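Local coordinates for tryptophan synthase alpha-subunit (Pyrococcus furiosus, PDB 1GEQ), which cleaves indoleglycerol phosphate to indole and glyceraldehyde 3-phosphate as the alpha subunit of tryptophan synthase, in the last step of tryptophan biosynthesis, at residues E132-T144 with I152-L165. Residues are numbered along the deposited sequence; the frame is centred on the assembly and turned at random.
Sequences EGIKTVFLAAPNT and IDDMTTGFVYLVSL
Phe138 O takes a nearly straight bond from Tyr161 N (2.9 Å, 173° at the hydrogen), joining neighbouring parallel strands 135-140 and 159-163 of the TIM barrel in a beta-alpha-beta unit whose helix is 146-155. The ladder continues through Ala140, whose N gives to Tyr161 O and whose O accepts from Val163 N. On the barrel's inner face, Val137 lays CG1 over one face of the Phe159 ring, a CH-pi contact 4.0 Å from the centroid; on the same face the Tyr161 side chain comes within about 4 Å of that of Glu36, an active-site proton acceptor. On the outer face Phe138 packs against the end of helix 146-155: Ile152 CG2 meets Phe138 CB at 3.5 Å, Met155 CE lies over one face of the ring, and Thr156 OG1 sits at the edge near the ring plane. That hydroxyl is anchored by donating to Ile152 O. In the loop between helix 146-155 and strand 159-163, Thr157 pairs with Thr136 of the neighbouring strand: Thr136 N gives to Thr157 OG1, and Thr157 N to Thr136 OG1. Thr126, from helix 122-132, touches both Phe138 and Met155. With its hydroxyl between backbone N and carbonyl carbon (chi1 57°), Thr136 also donates through OG1 to an in-plane lone pair of Met155 O, 3.0 Å away.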
loop_
_atom_site.group_PDB
_atom_site.type_symbol
_atom_site.label_atom_id
_atom_site.label_comp_id
_atom_site.label_asym_id
_atom_site.label_seq_id
_atom_site.Cartn_x
_atom_site.Cartn_y
_atom_site.Cartn_z
ATOM N N GLU A 132 13.737 14.077 -5.286
ATOM C CA GLU A 132 12.633 14.735 -4.603
ATOM C C GLU A 132 12.496 14.272 -3.158
ATOM O O GLU A 132 11.629 14.741 -2.424
ATOM C CB GLU A 132 11.323 14.503 -5.360
ATOM C CG GLU A 132 11.294 15.124 -6.749
ATOM C CD GLU A 132 11.681 16.599 -6.752
ATOM O OE1 GLU A 132 11.247 17.338 -5.842
ATOM O OE2 GLU A 132 12.418 17.017 -7.671
ATOM N N GLY A 133 13.360 13.348 -2.752
ATOM C CA GLY A 133 13.329 12.856 -1.386
ATOM C C GLY A 133 12.200 11.889 -1.082
ATOM O O GLY A 133 11.717 11.833 0.044
ATOM N N ILE A 134 11.773 11.129 -2.086
ATOM C CA ILE A 134 10.702 10.158 -1.896
ATOM C C ILE A 134 11.251 8.742 -1.998
ATOM O O ILE A 134 11.993 8.423 -2.924
ATOM C CB ILE A 134 9.580 10.344 -2.948
ATOM C CG1 ILE A 134 8.822 11.643 -2.665
ATOM C CG2 ILE A 134 8.613 9.150 -2.911
ATOM C CD1 ILE A 134 8.055 11.622 -1.348
ATOM N N LYS A 135 10.893 7.899 -1.037
ATOM C CA LYS A 135 11.353 6.516 -1.033
ATOM C C LYS A 135 10.549 5.669 -2.016
ATOM O O LYS A 135 9.341 5.866 -2.192
ATOM C CB LYS A 135 11.256 5.928 0.376
ATOM C CG LYS A 135 12.385 6.380 1.305
ATOM C CD LYS A 135 12.214 5.823 2.714
ATOM C CE LYS A 135 13.404 6.190 3.600
ATOM N NZ LYS A 135 13.219 5.695 4.995
ATOM N N THR A 136 11.224 4.720 -2.655
ATOM C CA THR A 136 10.565 3.875 -3.636
ATOM C C THR A 136 10.138 2.521 -3.096
ATOM O O THR A 136 10.843 1.898 -2.301
ATOM C CB THR A 136 11.478 3.626 -4.858
ATOM O OG1 THR A 136 12.705 3.034 -4.415
ATOM C CG2 THR A 136 11.777 4.938 -5.589
ATOM N N VAL A 137 8.963 2.086 -3.533
ATOM C CA VAL A 137 8.425 0.786 -3.164
ATOM C C VAL A 137 8.107 0.106 -4.494
ATOM O O VAL A 137 7.434 0.687 -5.345
ATOM C CB VAL A 137 7.121 0.917 -2.352
ATOM C CG1 VAL A 137 6.569 -0.468 -2.007
ATOM C CG2 VAL A 137 7.373 1.708 -1.102
ATOM N N PHE A 138 8.617 -1.108 -4.685
ATOM C CA PHE A 138 8.357 -1.864 -5.904
ATOM C C PHE A 138 7.690 -3.175 -5.536
ATOM O O PHE A 138 7.940 -3.730 -4.468
ATOM C CB PHE A 138 9.648 -2.155 -6.667
ATOM C CG PHE A 138 10.234 -0.951 -7.329
ATOM C CD1 PHE A 138 11.243 -0.224 -6.709
ATOM C CD2 PHE A 138 9.766 -0.533 -8.573
ATOM C CE1 PHE A 138 11.785 0.903 -7.318
ATOM C CE2 PHE A 138 10.306 0.601 -9.197
ATOM C CZ PHE A 138 11.318 1.319 -8.564
ATOM N N LEU A 139 6.849 -3.676 -6.427
ATOM C CA LEU A 139 6.169 -4.919 -6.133
ATOM C C LEU A 139 6.713 -6.100 -6.917
ATOM O O LEU A 139 7.374 -5.945 -7.945
ATOM C CB LEU A 139 4.660 -4.760 -6.362
ATOM C CG LEU A 139 4.057 -4.810 -7.759
ATOM C CD1 LEU A 139 3.944 -6.258 -8.208
ATOM C CD2 LEU A 139 2.670 -4.162 -7.731
ATOM N N ALA A 140 6.460 -7.287 -6.386
ATOM C CA ALA A 140 6.895 -8.521 -7.014
ATOM C C ALA A 140 5.766 -9.510 -6.790
ATOM O O ALA A 140 5.179 -9.562 -5.711
ATOM C CB ALA A 140 8.202 -9.025 -6.369
ATOM N N ALA A 141 5.446 -10.267 -7.837
ATOM C CA ALA A 141 4.384 -11.261 -7.791
ATOM C C ALA A 141 5.054 -12.628 -7.813
ATOM O O ALA A 141 6.269 -12.720 -7.980
ATOM C CB ALA A 141 3.462 -11.100 -9.007
ATOM N N PRO A 142 4.276 -13.705 -7.644
ATOM C CA PRO A 142 4.842 -15.058 -7.650
ATOM C C PRO A 142 5.607 -15.493 -8.920
ATOM O O PRO A 142 6.405 -16.440 -8.869
ATOM C CB PRO A 142 3.623 -15.931 -7.366
ATOM C CG PRO A 142 2.799 -15.059 -6.469
ATOM C CD PRO A 142 2.872 -13.732 -7.192
ATOM N N ASN A 143 5.376 -14.823 -10.047
ATOM C CA ASN A 143 6.073 -15.197 -11.277
ATOM C C ASN A 143 7.340 -14.371 -11.477
ATOM O O ASN A 143 7.958 -14.400 -12.534
ATOM C CB ASN A 143 5.149 -15.061 -12.495
ATOM C CG ASN A 143 4.746 -13.630 -12.770
ATOM O OD1 ASN A 143 4.535 -12.845 -11.845
ATOM N ND2 ASN A 143 4.607 -13.284 -14.051
ATOM N N THR A 144 7.720 -13.620 -10.448
ATOM C CA THR A 144 8.934 -12.814 -10.505
ATOM C C THR A 144 10.117 -13.748 -10.220
ATOM O O THR A 144 10.155 -14.387 -9.182
ATOM C CB THR A 144 8.921 -11.703 -9.430
ATOM O OG1 THR A 144 7.807 -10.825 -9.651
ATOM C CG2 THR A 144 10.231 -10.913 -9.469
ATOM N N ILE A 152 15.092 -5.475 -8.490
ATOM C CA ILE A 152 14.088 -4.684 -7.783
ATOM C C ILE A 152 14.615 -4.250 -6.419
ATOM O O ILE A 152 14.464 -3.090 -6.034
ATOM C CB ILE A 152 12.792 -5.496 -7.586
ATOM C CG1 ILE A 152 12.074 -5.618 -8.928
ATOM C CG2 ILE A 152 11.891 -4.830 -6.552
ATOM C CD1 ILE A 152 11.009 -6.696 -8.945
ATOM N N ASP A 153 15.218 -5.180 -5.681
ATOM C CA ASP A 153 15.764 -4.859 -4.367
ATOM C C ASP A 153 16.811 -3.742 -4.458
ATOM O O ASP A 153 16.869 -2.875 -3.587
ATOM C CB ASP A 153 16.389 -6.105 -3.718
ATOM C CG ASP A 153 16.822 -5.858 -2.270
ATOM O OD1 ASP A 153 18.014 -6.065 -1.952
ATOM O OD2 ASP A 153 15.965 -5.457 -1.456
ATOM N N ASP A 154 17.634 -3.760 -5.507
ATOM C CA ASP A 154 18.668 -2.734 -5.670
ATOM C C ASP A 154 18.111 -1.341 -5.966
ATOM O O ASP A 154 18.750 -0.341 -5.651
ATOM C CB ASP A 154 19.654 -3.103 -6.781
ATOM C CG ASP A 154 20.554 -4.271 -6.413
ATOM O OD1 ASP A 154 20.786 -4.501 -5.208
ATOM O OD2 ASP A 154 21.039 -4.949 -7.336
ATOM N N MET A 155 16.934 -1.266 -6.574
ATOM C CA MET A 155 16.347 0.034 -6.882
ATOM C C MET A 155 15.433 0.512 -5.757
ATOM O O MET A 155 15.014 1.666 -5.738
ATOM C CB MET A 155 15.527 -0.035 -8.175
ATOM C CG MET A 155 16.297 -0.442 -9.408
ATOM S SD MET A 155 15.258 -0.253 -10.864
ATOM C CE MET A 155 13.991 -1.500 -10.557
ATOM N N THR A 156 15.121 -0.380 -4.825
ATOM C CA THR A 156 14.220 -0.041 -3.729
ATOM C C THR A 156 14.867 0.682 -2.553
ATOM O O THR A 156 15.876 0.227 -2.018
ATOM C CB THR A 156 13.539 -1.311 -3.182
ATOM O OG1 THR A 156 12.756 -1.919 -4.221
ATOM C CG2 THR A 156 12.662 -0.960 -1.987
ATOM N N THR A 157 14.265 1.800 -2.141
ATOM C CA THR A 157 14.774 2.547 -1.000
ATOM C C THR A 157 13.768 2.523 0.155
ATOM O O THR A 157 14.100 2.900 1.280
ATOM C CB THR A 157 15.126 4.029 -1.371
ATOM O OG1 THR A 157 13.964 4.707 -1.861
ATOM C CG2 THR A 157 16.221 4.069 -2.450
ATOM N N GLY A 158 12.540 2.071 -0.122
ATOM C CA GLY A 158 11.515 1.998 0.913
ATOM C C GLY A 158 11.389 0.576 1.446
ATOM O O GLY A 158 11.854 0.277 2.548
ATOM N N PHE A 159 10.721 -0.285 0.680
ATOM C CA PHE A 159 10.587 -1.703 1.014
ATOM C C PHE A 159 10.058 -2.426 -0.214
ATOM O O PHE A 159 9.550 -1.796 -1.138
ATOM C CB PHE A 159 9.678 -1.939 2.241
ATOM C CG PHE A 159 8.248 -1.500 2.056
ATOM C CD1 PHE A 159 7.295 -2.389 1.566
ATOM C CD2 PHE A 159 7.847 -0.209 2.403
ATOM C CE1 PHE A 159 5.966 -2.011 1.417
ATOM C CE2 PHE A 159 6.506 0.188 2.254
ATOM C CZ PHE A 159 5.564 -0.720 1.760
ATOM N N VAL A 160 10.222 -3.740 -0.243
ATOM C CA VAL A 160 9.751 -4.540 -1.357
ATOM C C VAL A 160 8.370 -5.072 -0.999
ATOM O O VAL A 160 8.174 -5.653 0.069
ATOM C CB VAL A 160 10.710 -5.719 -1.635
ATOM C CG1 VAL A 160 10.134 -6.616 -2.714
ATOM C CG2 VAL A 160 12.076 -5.173 -2.065
ATOM N N TYR A 161 7.411 -4.867 -1.891
ATOM C CA TYR A 161 6.053 -5.316 -1.628
ATOM C C TYR A 161 5.719 -6.574 -2.435
ATOM O O TYR A 161 5.662 -6.545 -3.658
ATOM C CB TYR A 161 5.083 -4.172 -1.947
ATOM C CG TYR A 161 3.620 -4.445 -1.666
ATOM C CD1 TYR A 161 3.225 -5.243 -0.595
ATOM C CD2 TYR A 161 2.625 -3.847 -2.439
ATOM C CE1 TYR A 161 1.869 -5.434 -0.299
ATOM C CE2 TYR A 161 1.269 -4.030 -2.148
ATOM C CZ TYR A 161 0.905 -4.823 -1.080
ATOM O OH TYR A 161 -0.430 -5.018 -0.818
ATOM N N LEU A 162 5.523 -7.679 -1.727
ATOM C CA LEU A 162 5.198 -8.957 -2.357
ATOM C C LEU A 162 3.679 -9.111 -2.400
ATOM O O LEU A 162 3.003 -8.941 -1.385
ATOM C CB LEU A 162 5.790 -10.120 -1.551
ATOM C CG LEU A 162 7.292 -10.077 -1.241
ATOM C CD1 LEU A 162 7.725 -11.411 -0.617
ATOM C CD2 LEU A 162 8.064 -9.805 -2.498
ATOM N N VAL A 163 3.141 -9.435 -3.572
ATOM C CA VAL A 163 1.699 -9.600 -3.693
ATOM C C VAL A 163 1.353 -10.944 -4.328
ATOM O O VAL A 163 2.216 -11.607 -4.909
ATOM C CB VAL A 163 1.068 -8.471 -4.552
ATOM C CG1 VAL A 163 1.242 -7.123 -3.862
ATOM C CG2 VAL A 163 1.708 -8.452 -5.941
ATOM N N SER A 164 0.090 -11.342 -4.215
ATOM C CA SER A 164 -0.366 -12.606 -4.784
ATOM C C SER A 164 -0.879 -12.352 -6.204
ATOM O O SER A 164 -1.341 -11.253 -6.509
ATOM C CB SER A 164 -1.479 -13.182 -3.905
ATOM O OG SER A 164 -1.478 -14.595 -3.946
ATOM N N LEU A 165 -0.818 -13.373 -7.065
ATOM C CA LEU A 165 -1.257 -13.220 -8.453
ATOM C C LEU A 165 -2.554 -12.433 -8.632
ATOM O O LEU A 165 -2.630 -11.564 -9.500
ATOM C CB LEU A 165 -1.373 -14.591 -9.130
ATOM C CG LEU A 165 -0.034 -15.178 -9.597
ATOM C CD1 LEU A 165 -0.211 -16.630 -10.011
ATOM C CD2 LEU A 165 0.518 -14.347 -10.740
HETATM O O HOH W 1 14.378 7.157 -3.182
#